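Side-chain contacts in methylmalonyl-CoA carboxyltransferase 12S subunit (Propionibacterium freudenreichii, PDB 1ON3), which transfers the carboxyl group of methylmalonyl-CoA to the biotin of the 1.3S subunit, forming propanoyl-CoA, as the hexameric core of the transcarboxylase complex: residues P477-A480 against A481-Q485; T11-G14 against R15-L19; L255-N258 against N259-A263. One frame throughout, in Å; residues are numbered along the deposited sequence. Where two conformers were deposited one is given.

In the fold
The three contacts are local and lie far apart in one subunit built from two similar sheet-bearing halves. Interaction 2 starts helix 12-27, interaction 3 lies in the linker between helix 241-253 and helix 278-281, and interaction 1 closes helix 477-482. From the centre of interaction 3 it is about 44 Å to that of interaction 2 and about 36 Å to that of interaction 1, while the outer two centres stand about 79 Å apart. Assembly brings the outer two kinds of site together: L19 of one subunit packs on Y478 of another. Interaction 1 is also near a ligand, the Q485 side chain being about 11 Å from a bound methylmalonyl-CoA.

Interaction 1. Residues P477-A480 against A481-Q485; sequences PYVA and AARGQ
The amide of A482 gives the shortest sound bond here, its N 2.8 Å from Y478 O. The neighbouring amides follow: A481 N lies 3.0 Å from P477 O, and R483 N lies 2.9 Å from V479 O. Helical bonding then gives way. Q485 N bonds A480 O at 2.9 Å and G484 N bonds A481 O at 3.0 Å, the paired backward bonds of a Schellman motif. G484 has a phi of 84°, and at its backbone angles a CB would be jammed against the carbonyl O of R483. Beside this cap runs the R483 side chain, whose CG passes 3.5 Å from V479 O. A bend at chi2 (-65°) turns its chain to lie alongside V479, pointing the same way, with NH1 4.1 Å from CG1 of V479 and the valine methyl oblique to the guanidinium. The charge is met from another copy of the protein, where R483 NE forms a salt bridge with D149 of a neighbouring subunit; in the conformer given, Q485 NE2 bonds I148 O of that same subunit, a bond that a second conformer makes doubtful. Across a different interface, the ring of Y478 meets F65 of another subunit edge-to-face.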
ATOM      1  N   PRO E 477      21.854 -28.901 -29.075  1.00 21.17           N
ATOM      2  CA  PRO E 477      20.536 -28.525 -28.554  1.00 20.49           C
ATOM      3  C   PRO E 477      20.082 -29.513 -27.481  1.00 18.64           C
ATOM      4  O   PRO E 477      19.393 -29.154 -26.534  1.00 15.44           O
ATOM      5  CB  PRO E 477      19.637 -28.603 -29.790  1.00 20.87           C
ATOM      6  CG  PRO E 477      20.570 -28.367 -30.926  1.00 23.89           C
ATOM      7  CD  PRO E 477      21.804 -29.116 -30.537  1.00 16.83           C
ATOM      8  N   TYR E 478      20.474 -30.771 -27.649  1.00 19.96           N
ATOM      9  CA  TYR E 478      20.078 -31.806 -26.709  1.00 19.34           C
ATOM     10  C   TYR E 478      20.714 -31.675 -25.333  1.00 12.61           C
ATOM     11  O   TYR E 478      20.103 -32.040 -24.332  1.00 15.54           O
ATOM     12  CB  TYR E 478      20.359 -33.179 -27.313  1.00 18.72           C
ATOM     13  CG  TYR E 478      19.574 -33.403 -28.583  1.00 18.36           C
ATOM     14  CD1 TYR E 478      20.121 -33.103 -29.834  1.00 20.75           C
ATOM     15  CD2 TYR E 478      18.257 -33.854 -28.530  1.00 19.83           C
ATOM     16  CE1 TYR E 478      19.367 -33.247 -31.008  1.00 19.12           C
ATOM     17  CE2 TYR E 478      17.494 -33.998 -29.694  1.00 17.33           C
ATOM     18  CZ  TYR E 478      18.054 -33.696 -30.923  1.00 19.53           C
ATOM     19  OH  TYR E 478      17.291 -33.839 -32.060  1.00 22.32           O
ATOM     20  N   VAL E 479      21.937 -31.163 -25.272  1.00 15.69           N
ATOM     21  CA  VAL E 479      22.569 -30.995 -23.973  1.00 15.64           C
ATOM     22  C   VAL E 479      21.933 -29.775 -23.297  1.00 17.22           C
ATOM     23  O   VAL E 479      21.719 -29.768 -22.085  1.00 17.70           O
ATOM     24  CB  VAL E 479      24.078 -30.745 -24.085  1.00 18.41           C
ATOM     25  CG1 VAL E 479      24.678 -30.626 -22.683  1.00 16.01           C
ATOM     26  CG2 VAL E 479      24.745 -31.874 -24.859  1.00 20.10           C
ATOM     27  N   ALA E 480      21.651 -28.737 -24.080  1.00 15.35           N
ATOM     28  CA  ALA E 480      21.028 -27.541 -23.519  1.00 17.72           C
ATOM     29  C   ALA E 480      19.701 -27.957 -22.902  1.00 16.82           C
ATOM     30  O   ALA E 480      19.359 -27.542 -21.794  1.00 19.14           O
ATOM     31  CB  ALA E 480      20.803 -26.481 -24.611  1.00 11.59           C
ATOM     32  N   ALA E 481      18.960 -28.797 -23.616  1.00 14.92           N
ATOM     33  CA  ALA E 481      17.675 -29.269 -23.129  1.00 15.46           C
ATOM     34  C   ALA E 481      17.867 -30.208 -21.939  1.00 17.62           C
ATOM     35  O   ALA E 481      17.066 -30.210 -20.995  1.00 18.72           O
ATOM     36  CB  ALA E 481      16.923 -29.980 -24.256  1.00 14.86           C
ATOM     37  N   ALA E 482      18.923 -31.015 -21.997  1.00 17.24           N
ATOM     38  CA  ALA E 482      19.234 -31.952 -20.922  1.00 18.89           C
ATOM     39  C   ALA E 482      19.402 -31.174 -19.619  1.00 18.27           C
ATOM     40  O   ALA E 482      18.887 -31.572 -18.568  1.00 21.29           O
ATOM     41  CB  ALA E 482      20.524 -32.717 -21.243  1.00 18.88           C
ATOM     42  N   ARG E 483      20.122 -30.059 -19.698  1.00 19.30           N
ATOM     43  CA  ARG E 483      20.373 -29.220 -18.530  1.00 17.55           C
ATOM     44  C   ARG E 483      19.207 -28.307 -18.170  1.00 18.53           C
ATOM     45  O   ARG E 483      19.239 -27.625 -17.145  1.00 19.74           O
ATOM     46  CB  ARG E 483      21.624 -28.378 -18.760  1.00 16.64           C
ATOM     47  CG  ARG E 483      22.893 -29.193 -18.860  1.00 23.12           C
ATOM     48  CD  ARG E 483      23.200 -29.885 -17.533  1.00 24.37           C
ATOM     49  NE  ARG E 483      24.626 -30.176 -17.420  1.00 28.68           N
ATOM     50  CZ  ARG E 483      25.244 -31.165 -18.055  1.00 33.18           C
ATOM     51  NH1 ARG E 483      24.559 -31.979 -18.851  1.00 33.04           N
ATOM     52  NH2 ARG E 483      26.555 -31.326 -17.912  1.00 35.26           N
ATOM     53  N   GLY E 484      18.183 -28.281 -19.013  1.00 15.78           N
ATOM     54  CA  GLY E 484      17.029 -27.445 -18.724  1.00 17.86           C
ATOM     55  C   GLY E 484      17.184 -25.996 -19.147  1.00 19.45           C
ATOM     56  O   GLY E 484      16.357 -25.155 -18.785  1.00 19.30           O
ATOM     57  N   GLN E 485      18.239 -25.697 -19.908  1.00 18.69           N
ATOM     58  CA  GLN E 485      18.471 -24.334 -20.383  1.00 19.01           C
ATOM     59  C   GLN E 485      17.479 -23.955 -21.476  1.00 18.73           C
ATOM     60  O   GLN E 485      17.313 -22.777 -21.793  1.00 17.11           O
ATOM     61  CB  GLN E 485      19.931 -24.176 -20.817  0.50 17.21           C
ATOM     62  CG  GLN E 485      20.850 -24.282 -19.596  0.50 16.55           C
ATOM     63  CD  GLN E 485      22.283 -23.890 -19.863  0.50 14.03           C
ATOM     64  OE1 GLN E 485      22.555 -23.020 -20.686  0.50 14.19           O
ATOM     65  NE2 GLN E 485      23.210 -24.515 -19.145  0.50 14.95           N
TER

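Interaction 2. Residues T11-G14 against R15-L19; sequences TMEG and RVEQL
R15 donates its backbone N to T11 O at 2.8 Å, and its side chain leaves over the same carbonyl, CG lying 3.5 Å from T11 O. With CG opposite the carbonyl carbon (chi1 -69°) and the chain extended to NE, the guanidinium runs back alongside the first turn, where NE bonds A9 O and NH1 bonds P432 O of a neighbouring subunit. V16 follows one step on: its N bonds M12 O at 2.8 Å, its CG2 rests against that carbonyl oxygen, and CG2 also touches M12 CG at 4.4 Å, a loose apolar contact. E17 N bonds E13 O at 3.1 Å, while E17 CG packs against the same oxygen. Q18 N makes the last of the bonds between 11-14 and 15-19, to G14 O at 2.9 Å; its side-chain amide bonds K7 O and A9 N. These are the first turns of helix 12-27, and T11 is the N-cap, OG1 accepting G14 N at 3.0 Å. A CB on G14 would clash with that hydroxyl. The carboxylates of E13 and E17, OE1 to OE1 4.8 Å, stand near one another as like charges, which the helix start and a long, weak ion pair from E13 to R279 of the neighbouring subunit would probably ease.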
ATOM      1  N   THR E  11     -22.298  44.065 -29.011  1.00 26.23           N
ATOM      2  CA  THR E  11     -23.365  43.059 -28.942  1.00 26.19           C
ATOM      3  C   THR E  11     -22.783  41.641 -28.927  1.00 29.75           C
ATOM      4  O   THR E  11     -21.701  41.406 -29.458  1.00 27.00           O
ATOM      5  CB  THR E  11     -24.319  43.163 -30.146  1.00 28.19           C
ATOM      6  OG1 THR E  11     -23.632  42.748 -31.331  1.00 28.35           O
ATOM      7  CG2 THR E  11     -24.803  44.602 -30.335  1.00 28.01           C
ATOM      8  N   MET E  12     -23.498  40.689 -28.332  1.00 31.64           N
ATOM      9  CA  MET E  12     -22.993  39.319 -28.274  1.00 30.84           C
ATOM     10  C   MET E  12     -22.669  38.802 -29.669  1.00 30.24           C
ATOM     11  O   MET E  12     -21.615  38.203 -29.886  1.00 28.18           O
ATOM     12  CB  MET E  12     -24.005  38.382 -27.609  1.00 31.45           C
ATOM     13  CG  MET E  12     -23.476  36.959 -27.406  1.00 28.07           C
ATOM     14  SD  MET E  12     -22.014  36.882 -26.322  1.00 32.89           S
ATOM     15  CE  MET E  12     -22.763  36.909 -24.682  1.00 23.74           C
ATOM     16  N   GLU E  13     -23.584  39.032 -30.605  1.00 30.62           N
ATOM     17  CA  GLU E  13     -23.402  38.601 -31.984  1.00 29.83           C
ATOM     18  C   GLU E  13     -22.132  39.233 -32.535  1.00 25.21           C
ATOM     19  O   GLU E  13     -21.370  38.592 -33.259  1.00 24.67           O
ATOM     20  CB  GLU E  13     -24.597  39.033 -32.836  1.00 34.57           C
ATOM     21  CG  GLU E  13     -24.492  38.636 -34.296  1.00 42.05           C
ATOM     22  CD  GLU E  13     -24.633  37.141 -34.502  1.00 48.19           C
ATOM     23  OE1 GLU E  13     -23.805  36.378 -33.957  1.00 53.65           O
ATOM     24  OE2 GLU E  13     -25.577  36.728 -35.211  1.00 51.94           O
ATOM     25  N   GLY E  14     -21.923  40.501 -32.199  1.00 24.72           N
ATOM     26  CA  GLY E  14     -20.731  41.191 -32.649  1.00 19.12           C
ATOM     27  C   GLY E  14     -19.494  40.549 -32.039  1.00 17.94           C
ATOM     28  O   GLY E  14     -18.473  40.374 -32.708  1.00 17.90           O
ATOM     29  N   ARG E  15     -19.583  40.183 -30.764  1.00 21.03           N
ATOM     30  CA  ARG E  15     -18.448  39.573 -30.080  1.00 16.05           C
ATOM     31  C   ARG E  15     -18.150  38.171 -30.581  1.00 18.26           C
ATOM     32  O   ARG E  15     -16.996  37.748 -30.572  1.00 17.28           O
ATOM     33  CB  ARG E  15     -18.681  39.551 -28.571  1.00 18.76           C
ATOM     34  CG  ARG E  15     -18.640  40.929 -27.938  1.00 22.39           C
ATOM     35  CD  ARG E  15     -18.757  40.833 -26.432  1.00 25.61           C
ATOM     36  NE  ARG E  15     -18.988  42.135 -25.819  1.00 21.10           N
ATOM     37  CZ  ARG E  15     -18.821  42.389 -24.526  1.00 25.29           C
ATOM     38  NH1 ARG E  15     -18.414  41.425 -23.706  1.00 23.09           N
ATOM     39  NH2 ARG E  15     -19.063  43.603 -24.050  1.00 18.36           N
ATOM     40  N   VAL E  16     -19.182  37.442 -31.005  1.00 16.11           N
ATOM     41  CA  VAL E  16     -18.963  36.095 -31.534  1.00 18.20           C
ATOM     42  C   VAL E  16     -18.249  36.201 -32.888  1.00 20.45           C
ATOM     43  O   VAL E  16     -17.372  35.396 -33.205  1.00 20.40           O
ATOM     44  CB  VAL E  16     -20.303  35.325 -31.694  1.00 20.56           C
ATOM     45  CG1 VAL E  16     -20.094  34.073 -32.516  1.00 22.35           C
ATOM     46  CG2 VAL E  16     -20.855  34.946 -30.297  1.00 20.74           C
ATOM     47  N   GLU E  17     -18.620  37.199 -33.687  1.00 16.78           N
ATOM     48  CA  GLU E  17     -17.979  37.394 -34.987  1.00 20.12           C
ATOM     49  C   GLU E  17     -16.539  37.872 -34.773  1.00 16.15           C
ATOM     50  O   GLU E  17     -15.610  37.430 -35.454  1.00 15.90           O
ATOM     51  CB  GLU E  17     -18.748  38.432 -35.816  1.00 23.81           C
ATOM     52  CG  GLU E  17     -20.081  37.929 -36.370  1.00 39.65           C
ATOM     53  CD  GLU E  17     -20.884  39.026 -37.059  1.00 45.34           C
ATOM     54  OE1 GLU E  17     -21.936  38.705 -37.661  1.00 50.19           O
ATOM     55  OE2 GLU E  17     -20.469  40.206 -36.994  1.00 48.88           O
ATOM     56  N   GLN E  18     -16.371  38.789 -33.833  1.00 13.50           N
ATOM     57  CA  GLN E  18     -15.055  39.325 -33.506  1.00 17.55           C
ATOM     58  C   GLN E  18     -14.156  38.171 -33.068  1.00 19.51           C
ATOM     59  O   GLN E  18     -12.995  38.068 -33.485  1.00 18.32           O
ATOM     60  CB  GLN E  18     -15.196  40.360 -32.382  1.00 20.57           C
ATOM     61  CG  GLN E  18     -13.894  40.910 -31.815  1.00 18.05           C
ATOM     62  CD  GLN E  18     -14.145  41.954 -30.739  1.00 20.57           C
ATOM     63  OE1 GLN E  18     -14.917  41.727 -29.810  1.00 23.53           O
ATOM     64  NE2 GLN E  18     -13.490  43.110 -30.861  1.00 19.55           N
ATOM     65  N   LEU E  19     -14.702  37.291 -32.235  1.00 20.17           N
ATOM     66  CA  LEU E  19     -13.942  36.140 -31.752  1.00 17.70           C
ATOM     67  C   LEU E  19     -13.394  35.327 -32.910  1.00 17.12           C
ATOM     68  O   LEU E  19     -12.207  34.994 -32.937  1.00 18.67           O
ATOM     69  CB  LEU E  19     -14.820  35.251 -30.864  1.00 16.09           C
ATOM     70  CG  LEU E  19     -14.199  33.911 -30.423  1.00 19.48           C
ATOM     71  CD1 LEU E  19     -12.878  34.140 -29.683  1.00 12.45           C
ATOM     72  CD2 LEU E  19     -15.189  33.172 -29.534  1.00 16.40           C
TER

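Interaction 3. Residues L255-N258 against N259-A263; sequences LPQN and NTEEA
N258 OD1 is the polar hub of this loop, accepting two donors from T260. The backbone N of T260 lies 2.9 Å away in the plane of the side-chain carbonyl, the bond that defines an Asx turn; T260 OG1 also donates to N258 OD1, at a very short 2.5 Å whose exact value deserves little weight. A chi1 of 57° sets the N258 amide between its own N and carbonyl carbon, folding OD1 over the following residues. Around the same corner the backbone makes a type I beta turn from N258 to E261, closed only weakly, E261 N being 3.4 Å from N258 O.

The other end of the amide meets a charge. N258 ND2 donates to E261 OE2 at 3.3 Å, approaching from above the carboxylate, with the amide and carboxylate planes 74° apart; ND2 also bonds G130 O. With an alanine here the amide is gone, which is likely to leave T260 N without its side-chain acceptor and the E261 carboxylate freer to turn. Water supplies the remaining polar link, accepting from Q257 N at 2.8 Å and donating to E261 OE1 at 2.6 Å.

Apolar packing lies where the two ends of the loop come together, P256 CD touching A263 CB at 4.1 Å. Close by, a proline carbon approaches a carbonyl oxygen, P256 CB lying 3.3 Å from E261 O, which also accepts N361 ND2. Other bonds tie this linker to both halves of the chain: Q257 OE1 to R95 NE on one side, and a salt bridge from E262 OE1 to R326 NH1 on the other. Within the loop the E261 carboxylate divides its oxygens between an amide N-H and a water, two neutral donors that would probably stabilise its negative charge without neutralising it.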
ATOM      1  N   LEU E 255       1.498   0.686 -29.253  1.00 14.03           N
ATOM      2  CA  LEU E 255       1.577   1.102 -27.859  1.00 12.45           C
ATOM      3  C   LEU E 255       0.291   1.294 -27.079  1.00  9.70           C
ATOM      4  O   LEU E 255      -0.744   1.671 -27.622  1.00 12.56           O
ATOM      5  CB  LEU E 255       2.377   2.418 -27.758  1.00  8.97           C
ATOM      6  CG  LEU E 255       3.624   2.526 -28.650  1.00 12.00           C
ATOM      7  CD1 LEU E 255       4.258   3.929 -28.528  1.00 10.55           C
ATOM      8  CD2 LEU E 255       4.621   1.450 -28.241  1.00  8.89           C
ATOM      9  N   PRO E 256       0.355   1.040 -25.773  1.00  9.95           N
ATOM     10  CA  PRO E 256      -0.810   1.214 -24.904  1.00 12.23           C
ATOM     11  C   PRO E 256      -0.949   2.725 -24.659  1.00 12.36           C
ATOM     12  O   PRO E 256      -0.053   3.501 -25.017  1.00 12.57           O
ATOM     13  CB  PRO E 256      -0.394   0.483 -23.640  1.00 12.75           C
ATOM     14  CG  PRO E 256       1.109   0.749 -23.598  1.00 10.19           C
ATOM     15  CD  PRO E 256       1.506   0.501 -25.022  1.00 11.74           C
ATOM     16  N   GLN E 257      -2.071   3.142 -24.078  1.00 10.26           N
ATOM     17  CA  GLN E 257      -2.287   4.546 -23.762  1.00 11.31           C
ATOM     18  C   GLN E 257      -1.340   5.009 -22.661  1.00 12.40           C
ATOM     19  O   GLN E 257      -0.848   6.143 -22.685  1.00 10.07           O
ATOM     20  CB  GLN E 257      -3.715   4.759 -23.281  1.00 13.80           C
ATOM     21  CG  GLN E 257      -4.755   4.685 -24.368  1.00 14.94           C
ATOM     22  CD  GLN E 257      -4.599   5.815 -25.365  1.00 13.13           C
ATOM     23  OE1 GLN E 257      -3.913   5.677 -26.377  1.00 12.15           O
ATOM     24  NE2 GLN E 257      -5.224   6.953 -25.070  1.00 15.74           N
ATOM     25  N   ASN E 258      -1.103   4.130 -21.688  1.00 11.67           N
ATOM     26  CA  ASN E 258      -0.245   4.436 -20.546  1.00 10.97           C
ATOM     27  C   ASN E 258       0.284   3.142 -19.931  1.00 11.68           C
ATOM     28  O   ASN E 258      -0.038   2.050 -20.407  1.00 11.76           O
ATOM     29  CB  ASN E 258      -1.033   5.242 -19.505  1.00  9.49           C
ATOM     30  CG  ASN E 258      -2.283   4.529 -19.051  1.00 11.61           C
ATOM     31  OD1 ASN E 258      -2.207   3.521 -18.368  1.00 12.62           O
ATOM     32  ND2 ASN E 258      -3.449   5.052 -19.438  1.00 12.83           N
ATOM     33  N   ASN E 259       1.082   3.254 -18.877  1.00  9.58           N
ATOM     34  CA  ASN E 259       1.685   2.065 -18.285  1.00 11.41           C
ATOM     35  C   ASN E 259       0.786   1.129 -17.471  1.00 12.84           C
ATOM     36  O   ASN E 259       1.274   0.136 -16.936  1.00 12.75           O
ATOM     37  CB  ASN E 259       2.922   2.447 -17.454  1.00 13.34           C
ATOM     38  CG  ASN E 259       2.577   3.201 -16.180  1.00 17.93           C
ATOM     39  OD1 ASN E 259       1.415   3.385 -15.854  1.00 16.09           O
ATOM     40  ND2 ASN E 259       3.601   3.632 -15.448  1.00 16.61           N
ATOM     41  N   THR E 260      -0.509   1.433 -17.365  1.00 10.91           N
ATOM     42  CA  THR E 260      -1.408   0.569 -16.605  1.00  9.76           C
ATOM     43  C   THR E 260      -2.131  -0.406 -17.542  1.00 12.84           C
ATOM     44  O   THR E 260      -2.892  -1.262 -17.081  1.00 15.13           O
ATOM     45  CB  THR E 260      -2.502   1.371 -15.838  1.00 15.43           C
ATOM     46  OG1 THR E 260      -3.367   2.016 -16.779  1.00 11.63           O
ATOM     47  CG2 THR E 260      -1.880   2.429 -14.941  1.00 14.15           C
ATOM     48  N   GLU E 261      -1.876  -0.292 -18.844  1.00  9.56           N
ATOM     49  CA  GLU E 261      -2.533  -1.146 -19.846  1.00 14.46           C
ATOM     50  C   GLU E 261      -1.560  -1.831 -20.821  1.00 15.17           C
ATOM     51  O   GLU E 261      -0.407  -1.426 -20.966  1.00 15.77           O
ATOM     52  CB  GLU E 261      -3.503  -0.294 -20.681  1.00 15.81           C
ATOM     53  CG  GLU E 261      -4.579   0.428 -19.877  1.00 22.83           C
ATOM     54  CD  GLU E 261      -5.088   1.687 -20.570  1.00 27.40           C
ATOM     55  OE1 GLU E 261      -5.028   1.766 -21.820  1.00 27.92           O
ATOM     56  OE2 GLU E 261      -5.564   2.598 -19.860  1.00 35.77           O
ATOM     57  N   GLU E 262      -2.037  -2.874 -21.490  1.00 16.06           N
ATOM     58  CA  GLU E 262      -1.236  -3.542 -22.506  1.00 17.08           C
ATOM     59  C   GLU E 262      -1.883  -2.998 -23.768  1.00 19.95           C
ATOM     60  O   GLU E 262      -3.073  -2.660 -23.749  1.00 19.77           O
ATOM     61  CB  GLU E 262      -1.393  -5.062 -22.438  1.00 22.57           C
ATOM     62  CG  GLU E 262      -0.522  -5.794 -23.445  1.00 23.95           C
ATOM     63  CD  GLU E 262      -0.520  -7.299 -23.243  1.00 28.39           C
ATOM     64  OE1 GLU E 262       0.201  -7.994 -23.999  1.00 23.23           O
ATOM     65  OE2 GLU E 262      -1.234  -7.778 -22.330  1.00 26.08           O
ATOM     66  N   ALA E 263      -1.130  -2.889 -24.856  1.00 11.96           N
ATOM     67  CA  ALA E 263      -1.700  -2.338 -26.082  1.00 13.44           C
ATOM     68  C   ALA E 263      -2.893  -3.158 -26.570  1.00 15.19           C
ATOM     69  O   ALA E 263      -2.932  -4.382 -26.410  1.00 13.38           O
ATOM     70  CB  ALA E 263      -0.640  -2.275 -27.172  1.00 16.24           C
TER
HETATM   71  O   HOH W   1      -3.895   1.058 -24.091  1.00 28.16           O